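Long-range contacts in aryl acylamidase (bacterium CSBL00001, PDB 4YJI), which probably hydrolyses the amide bond of aryl acylamides as a member of the amidase signature family, and binds N-(4-hydroxyphenyl)acetamide in this crystal: residues A[98-103]-A[133-138]; A[162-167]-A[185-190]. The protein carries 1 engineered substitution. All blocks are in the same frame, centred on the assembly; numbering follows the deposited sequence.

Overall arrangement
From the N terminus, strand 80-84 runs into a long loop that carries 98-103, then helix 115-122 and strand 126-131, the parallel neighbour of 80-84 in the three-stranded sheet. Contact 1 closes this excursion by laying 133-138 against 98-103. Only afterwards does contact 2 open: 162-167 enters helix 165-172, strand 178-183 follows at the edge of the eight-stranded sheet, and 185-190 turns back onto 162-167. The two closures are therefore in series, neither nested nor crossed. Their centres are about 14 Å apart, yet Pro134 and Gly137 pack on Ser163, and both contacts reach the bound ligand, so the loops beyond both sheets meet at one pocket.

Contact 1. Residues A[98-103]-A[133-138]; sequences GGIRAL and SPVYGF. With TYL (N-(4-hydroxyphenyl)acetamide (tylenol)), chain C.
With chi1 of Ile100 at -65° CG1 stands beside the backbone N, and the extended chi2 carries CD1 onward to the aromatic ring of Tyr136. Val135, whose CG1 is anti to its own backbone N, presents that methyl to Ile100 CG1 at 3.8 Å, the two side chains crossing at about a right angle. Val135 CG2, the other branch, lies 3.3 Å from Gly98 O. The Tyr136 ring meets Ile100 obliquely, Tyr136 CE2 being 3.8 Å from Ile100 CD1, while its hydroxyl is hydrogen-bonded to Ser333 on helix 315-339.

Lacking a side chain, Gly98 comes close to the backbone of 133-135. Its CA makes a CH···O contact of 3.4 Å with Pro134 O, an oxygen that also accepts hydrogen bonds from Ser133 OG and Gly137 N. No conventional hydrogen bond joins the segments; Gly98 O and Ser133 O even sit 3.1 Å apart as two acceptors.

The bonds Gly137 N to Pro134 O and Phe138 N to Val135 O shape a turn that presents Gly137 O to TYL N, which donates to it at 2.8 Å and 165°. The contact is thus apolar and CH···O in character, and Pro134 O finds its hydrogen bonds within 133-138, whose turn carries the carbonyl accepting the ligand N-H.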
loop_
_atom_site.group_PDB
_atom_site.type_symbol
_atom_site.label_atom_id
_atom_site.label_comp_id
_atom_site.label_asym_id
_atom_site.label_seq_id
_atom_site.Cartn_x
_atom_site.Cartn_y
_atom_site.Cartn_z
ATOM N N GLY A 98 -5.933 -13.115 -1.560
ATOM C CA GLY A 98 -6.132 -12.682 -0.191
ATOM C C GLY A 98 -6.728 -13.748 0.717
ATOM O O GLY A 98 -7.583 -13.460 1.567
ATOM N N GLY A 99 -6.269 -14.982 0.555
ATOM C CA GLY A 99 -6.616 -16.030 1.499
ATOM C C GLY A 99 -7.901 -16.777 1.186
ATOM O O GLY A 99 -8.637 -17.169 2.100
ATOM N N ILE A 100 -8.178 -16.987 -0.096
ATOM C CA ILE A 100 -9.291 -17.851 -0.497
ATOM C C ILE A 100 -8.819 -19.307 -0.550
ATOM O O ILE A 100 -8.079 -19.688 -1.456
ATOM C CB ILE A 100 -9.858 -17.454 -1.868
ATOM C CG1 ILE A 100 -10.482 -16.053 -1.819
ATOM C CG2 ILE A 100 -10.883 -18.480 -2.351
ATOM C CD1 ILE A 100 -11.002 -15.580 -3.175
ATOM N N ARG A 101 -9.256 -20.117 0.412
ATOM C CA ARG A 101 -8.757 -21.490 0.534
ATOM C C ARG A 101 -8.917 -22.302 -0.756
ATOM O O ARG A 101 -8.035 -23.097 -1.113
ATOM C CB ARG A 101 -9.453 -22.213 1.692
ATOM C CG ARG A 101 -8.987 -23.656 1.842
ATOM C CD ARG A 101 -9.432 -24.310 3.145
ATOM N NE ARG A 101 -8.627 -25.504 3.425
ATOM C CZ ARG A 101 -8.713 -26.647 2.745
ATOM N NH1 ARG A 101 -9.572 -26.775 1.740
ATOM N NH2 ARG A 101 -7.934 -27.670 3.070
ATOM N N ALA A 102 -10.021 -22.085 -1.469
ATOM C CA ALA A 102 -10.305 -22.819 -2.697
ATOM C C ALA A 102 -9.242 -22.625 -3.786
ATOM O O ALA A 102 -9.194 -23.398 -4.745
ATOM C CB ALA A 102 -11.657 -22.419 -3.236
ATOM N N LEU A 103 -8.422 -21.581 -3.650
ATOM C CA LEU A 103 -7.399 -21.261 -4.649
ATOM C C LEU A 103 -6.001 -21.706 -4.225
ATOM O O LEU A 103 -5.015 -21.352 -4.878
ATOM C CB LEU A 103 -7.383 -19.743 -4.932
ATOM C CG LEU A 103 -8.595 -19.184 -5.680
ATOM C CD1 LEU A 103 -8.553 -17.650 -5.755
ATOM C CD2 LEU A 103 -8.654 -19.790 -7.065
ATOM N N SER A 133 -3.006 -10.615 2.707
ATOM C CA SER A 133 -4.018 -9.631 2.321
ATOM C C SER A 133 -5.407 -10.188 2.685
ATOM O O SER A 133 -5.590 -11.406 2.725
ATOM C CB SER A 133 -3.922 -9.340 0.816
ATOM O OG SER A 133 -5.108 -8.733 0.321
ATOM N N PRO A 134 -6.395 -9.311 2.949
ATOM C CA PRO A 134 -7.768 -9.805 3.095
ATOM C C PRO A 134 -8.342 -10.240 1.758
ATOM O O PRO A 134 -7.823 -9.830 0.715
ATOM C CB PRO A 134 -8.524 -8.589 3.621
ATOM C CG PRO A 134 -7.790 -7.432 3.000
ATOM C CD PRO A 134 -6.328 -7.852 3.102
ATOM N N VAL A 135 -9.414 -11.027 1.785
ATOM C CA VAL A 135 -10.025 -11.558 0.565
ATOM C C VAL A 135 -10.422 -10.470 -0.430
ATOM O O VAL A 135 -11.146 -9.532 -0.082
ATOM C CB VAL A 135 -11.272 -12.412 0.902
ATOM C CG1 VAL A 135 -12.005 -12.844 -0.368
ATOM C CG2 VAL A 135 -10.874 -13.628 1.745
ATOM N N TYR A 136 -9.920 -10.596 -1.660
ATOM C CA TYR A 136 -10.168 -9.633 -2.740
ATOM C C TYR A 136 -9.807 -8.189 -2.386
ATOM O O TYR A 136 -10.274 -7.250 -3.035
ATOM C CB TYR A 136 -11.633 -9.693 -3.191
ATOM C CG TYR A 136 -11.906 -10.761 -4.223
ATOM C CD1 TYR A 136 -11.343 -10.681 -5.493
ATOM C CD2 TYR A 136 -12.735 -11.849 -3.944
ATOM C CE1 TYR A 136 -11.591 -11.651 -6.458
ATOM C CE2 TYR A 136 -12.986 -12.832 -4.909
ATOM C CZ TYR A 136 -12.407 -12.721 -6.161
ATOM O OH TYR A 136 -12.630 -13.673 -7.137
ATOM N N GLY A 137 -8.969 -8.016 -1.365
ATOM C CA GLY A 137 -8.555 -6.699 -0.911
ATOM C C GLY A 137 -9.685 -5.871 -0.309
ATOM O O GLY A 137 -9.546 -4.659 -0.122
ATOM N N PHE A 138 -10.795 -6.518 0.022
ATOM C CA PHE A 138 -12.040 -5.768 0.238
ATOM C C PHE A 138 -12.249 -5.306 1.686
ATOM O O PHE A 138 -13.334 -5.478 2.244
ATOM C CB PHE A 138 -13.242 -6.604 -0.224
ATOM C CG PHE A 138 -14.352 -5.783 -0.853
ATOM C CD1 PHE A 138 -15.179 -4.999 -0.073
ATOM C CD2 PHE A 138 -14.567 -5.811 -2.220
ATOM C CE1 PHE A 138 -16.197 -4.241 -0.642
ATOM C CE2 PHE A 138 -15.587 -5.066 -2.792
ATOM C CZ PHE A 138 -16.398 -4.270 -1.997
HETATM C C1 TYL C . -7.802 -3.193 -2.743
HETATM C C2 TYL C . -6.487 -3.267 -3.190
HETATM C C3 TYL C . -6.231 -3.730 -4.474
HETATM C C4 TYL C . -7.287 -4.122 -5.287
HETATM C C5 TYL C . -8.597 -4.056 -4.833
HETATM C C6 TYL C . -8.860 -3.595 -3.551
HETATM N N TYL C . -8.091 -2.735 -1.443
HETATM C C TYL C . -7.642 -1.527 -0.931
HETATM C CM TYL C . -8.048 -1.210 0.492
HETATM O O4 TYL C . -7.034 -4.596 -6.590
HETATM O O TYL C . -6.959 -0.763 -1.596
#

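Contact 2. Residues A[162-167]-A[185-190]; sequences GSSGGA and GGAIRI. Engineered in segment 185-190: Ala187 (natural residue Ser). With TYL (N-(4-hydroxyphenyl)acetamide (tylenol)), chain C.
This contact lies in the ligand pocket, at what is by family the Ser-cisSer-Lys catalytic centre. The engineered Ala187 occupies the place of the natural serine, and a cis peptide bond links Gly162 to Ser163. The chi1 of Ser163, 53°, holds OG between the backbone N and the carbonyl carbon and directs it at Ala187, whose CB is 3.0 Å from OG, a tight approach. The same Ser163 OG is hydrogen-bonded to Lys84 NZ and lies 3.4 Å from TYL N without a hydrogen bond.

The hydrogen bonds between the segments converge on Ala187 O. Ser164 OG donates to Ala187 O at 2.8 Å, coming from above the carbonyl plane, 63° out of it, and Ser164 N adds a weak bond. Ser164 OG is also hydrogen-bonded to Lys84 NZ, so one lysine is hydrogen-bonded to both serines of 162-167. At the start of 162-167, Gly162 O lies against Ile190, 3.3 Å from Ile190 CB, with CG2 and CD1 of that side chain also beside it. In 185-190 the turn is tightened by Gly186 O, which accepts from both Arg189 N and Ile190 N, while Arg189 forms a salt bridge with Asp183.

This turn directs main-chain N-H groups at the ligand carbonyl. Gly185 N bonds to TYL O at 2.7 Å and Ala187 N does so weakly, at 3.1 Å; Gly184 N also donates to the ligand. Such donors would polarise the C=O and probably stabilise negative charge developing on its oxygen, as in an oxyanion hole. Lys84, the cis-linked Ser163 and the position now held by Ala187 match the Ser-cisSer-Lys catalytic triad of amidase signature enzymes.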
loop_
_atom_site.group_PDB
_atom_site.type_symbol
_atom_site.label_atom_id
_atom_site.label_comp_id
_atom_site.label_asym_id
_atom_site.label_seq_id
_atom_site.Cartn_x
_atom_site.Cartn_y
_atom_site.Cartn_z
ATOM N N GLY A 162 -4.702 -2.872 6.229
ATOM C CA GLY A 162 -4.777 -3.617 4.979
ATOM C C GLY A 162 -5.188 -2.727 3.824
ATOM O O GLY A 162 -5.495 -1.550 4.032
ATOM N N SER A 163 -5.220 -3.277 2.611
ATOM C CA SER A 163 -5.038 -4.706 2.400
ATOM C C SER A 163 -3.578 -5.188 2.314
ATOM O O SER A 163 -3.336 -6.391 2.341
ATOM C CB SER A 163 -5.794 -5.136 1.136
ATOM O OG SER A 163 -5.444 -4.358 0.017
ATOM N N SER A 164 -2.611 -4.271 2.244
ATOM C CA SER A 164 -1.192 -4.664 2.205
ATOM C C SER A 164 -0.586 -4.813 3.606
ATOM O O SER A 164 0.509 -4.306 3.861
ATOM C CB SER A 164 -0.347 -3.642 1.426
ATOM O OG SER A 164 -0.941 -3.270 0.195
ATOM N N GLY A 165 -1.280 -5.508 4.500
ATOM C CA GLY A 165 -0.872 -5.570 5.896
ATOM C C GLY A 165 0.397 -6.368 6.138
ATOM O O GLY A 165 1.240 -5.970 6.952
ATOM N N GLY A 166 0.530 -7.495 5.445
ATOM C CA GLY A 166 1.743 -8.293 5.533
ATOM C C GLY A 166 2.968 -7.513 5.082
ATOM O O GLY A 166 4.026 -7.598 5.705
ATOM N N ALA A 167 2.821 -6.748 4.001
ATOM C CA ALA A 167 3.907 -5.897 3.501
ATOM C C ALA A 167 4.362 -4.889 4.559
ATOM O O ALA A 167 5.556 -4.786 4.861
ATOM C CB ALA A 167 3.473 -5.160 2.218
ATOM N N GLY A 185 -8.241 1.341 -2.722
ATOM C CA GLY A 185 -8.982 2.217 -1.822
ATOM C C GLY A 185 -8.073 2.763 -0.735
ATOM O O GLY A 185 -8.534 3.397 0.218
ATOM N N GLY A 186 -6.769 2.525 -0.883
ATOM C CA GLY A 186 -5.796 3.016 0.076
ATOM C C GLY A 186 -4.793 1.988 0.580
ATOM O O GLY A 186 -4.028 2.273 1.495
ATOM N N ALA A 187 -4.755 0.805 -0.030
ATOM C CA ALA A 187 -4.043 -0.311 0.593
ATOM C C ALA A 187 -2.511 -0.185 0.689
ATOM O O ALA A 187 -1.892 -0.961 1.399
ATOM C CB ALA A 187 -4.391 -1.587 -0.109
ATOM N N ILE A 188 -1.898 0.772 -0.000
ATOM C CA ILE A 188 -0.475 1.047 0.215
ATOM C C ILE A 188 -0.321 1.921 1.463
ATOM O O ILE A 188 0.654 1.814 2.221
ATOM C CB ILE A 188 0.160 1.758 -1.008
ATOM C CG1 ILE A 188 0.336 0.780 -2.175
ATOM C CG2 ILE A 188 1.491 2.387 -0.662
ATOM C CD1 ILE A 188 0.509 1.492 -3.524
ATOM N N ARG A 189 -1.309 2.782 1.670
ATOM C CA ARG A 189 -1.201 3.885 2.619
ATOM C C ARG A 189 -1.829 3.561 3.969
ATOM O O ARG A 189 -1.328 4.004 5.004
ATOM C CB ARG A 189 -1.859 5.144 2.024
ATOM C CG ARG A 189 -1.169 5.611 0.722
ATOM C CD ARG A 189 -2.046 6.533 -0.112
ATOM N NE ARG A 189 -3.073 5.796 -0.854
ATOM C CZ ARG A 189 -4.222 6.332 -1.247
ATOM N NH1 ARG A 189 -4.495 7.598 -0.941
ATOM N NH2 ARG A 189 -5.103 5.601 -1.918
ATOM N N ILE A 190 -2.926 2.814 3.945
ATOM C CA ILE A 190 -3.639 2.422 5.180
ATOM C C ILE A 190 -2.741 1.648 6.152
ATOM O O ILE A 190 -2.574 2.071 7.303
ATOM C CB ILE A 190 -4.915 1.584 4.867
ATOM C CG1 ILE A 190 -5.946 2.408 4.073
ATOM C CG2 ILE A 190 -5.537 1.017 6.160
ATOM C CD1 ILE A 190 -6.879 1.529 3.242
HETATM C C1 TYL C . -7.802 -3.193 -2.743
HETATM C C2 TYL C . -6.487 -3.267 -3.190
HETATM C C3 TYL C . -6.231 -3.730 -4.474
HETATM C C4 TYL C . -7.287 -4.122 -5.287
HETATM C C5 TYL C . -8.597 -4.056 -4.833
HETATM C C6 TYL C . -8.860 -3.595 -3.551
HETATM N N TYL C . -8.091 -2.735 -1.443
HETATM C C TYL C . -7.642 -1.527 -0.931
HETATM C CM TYL C . -8.048 -1.210 0.492
HETATM O O4 TYL C . -7.034 -4.596 -6.590
HETATM O O TYL C . -6.959 -0.763 -1.596
#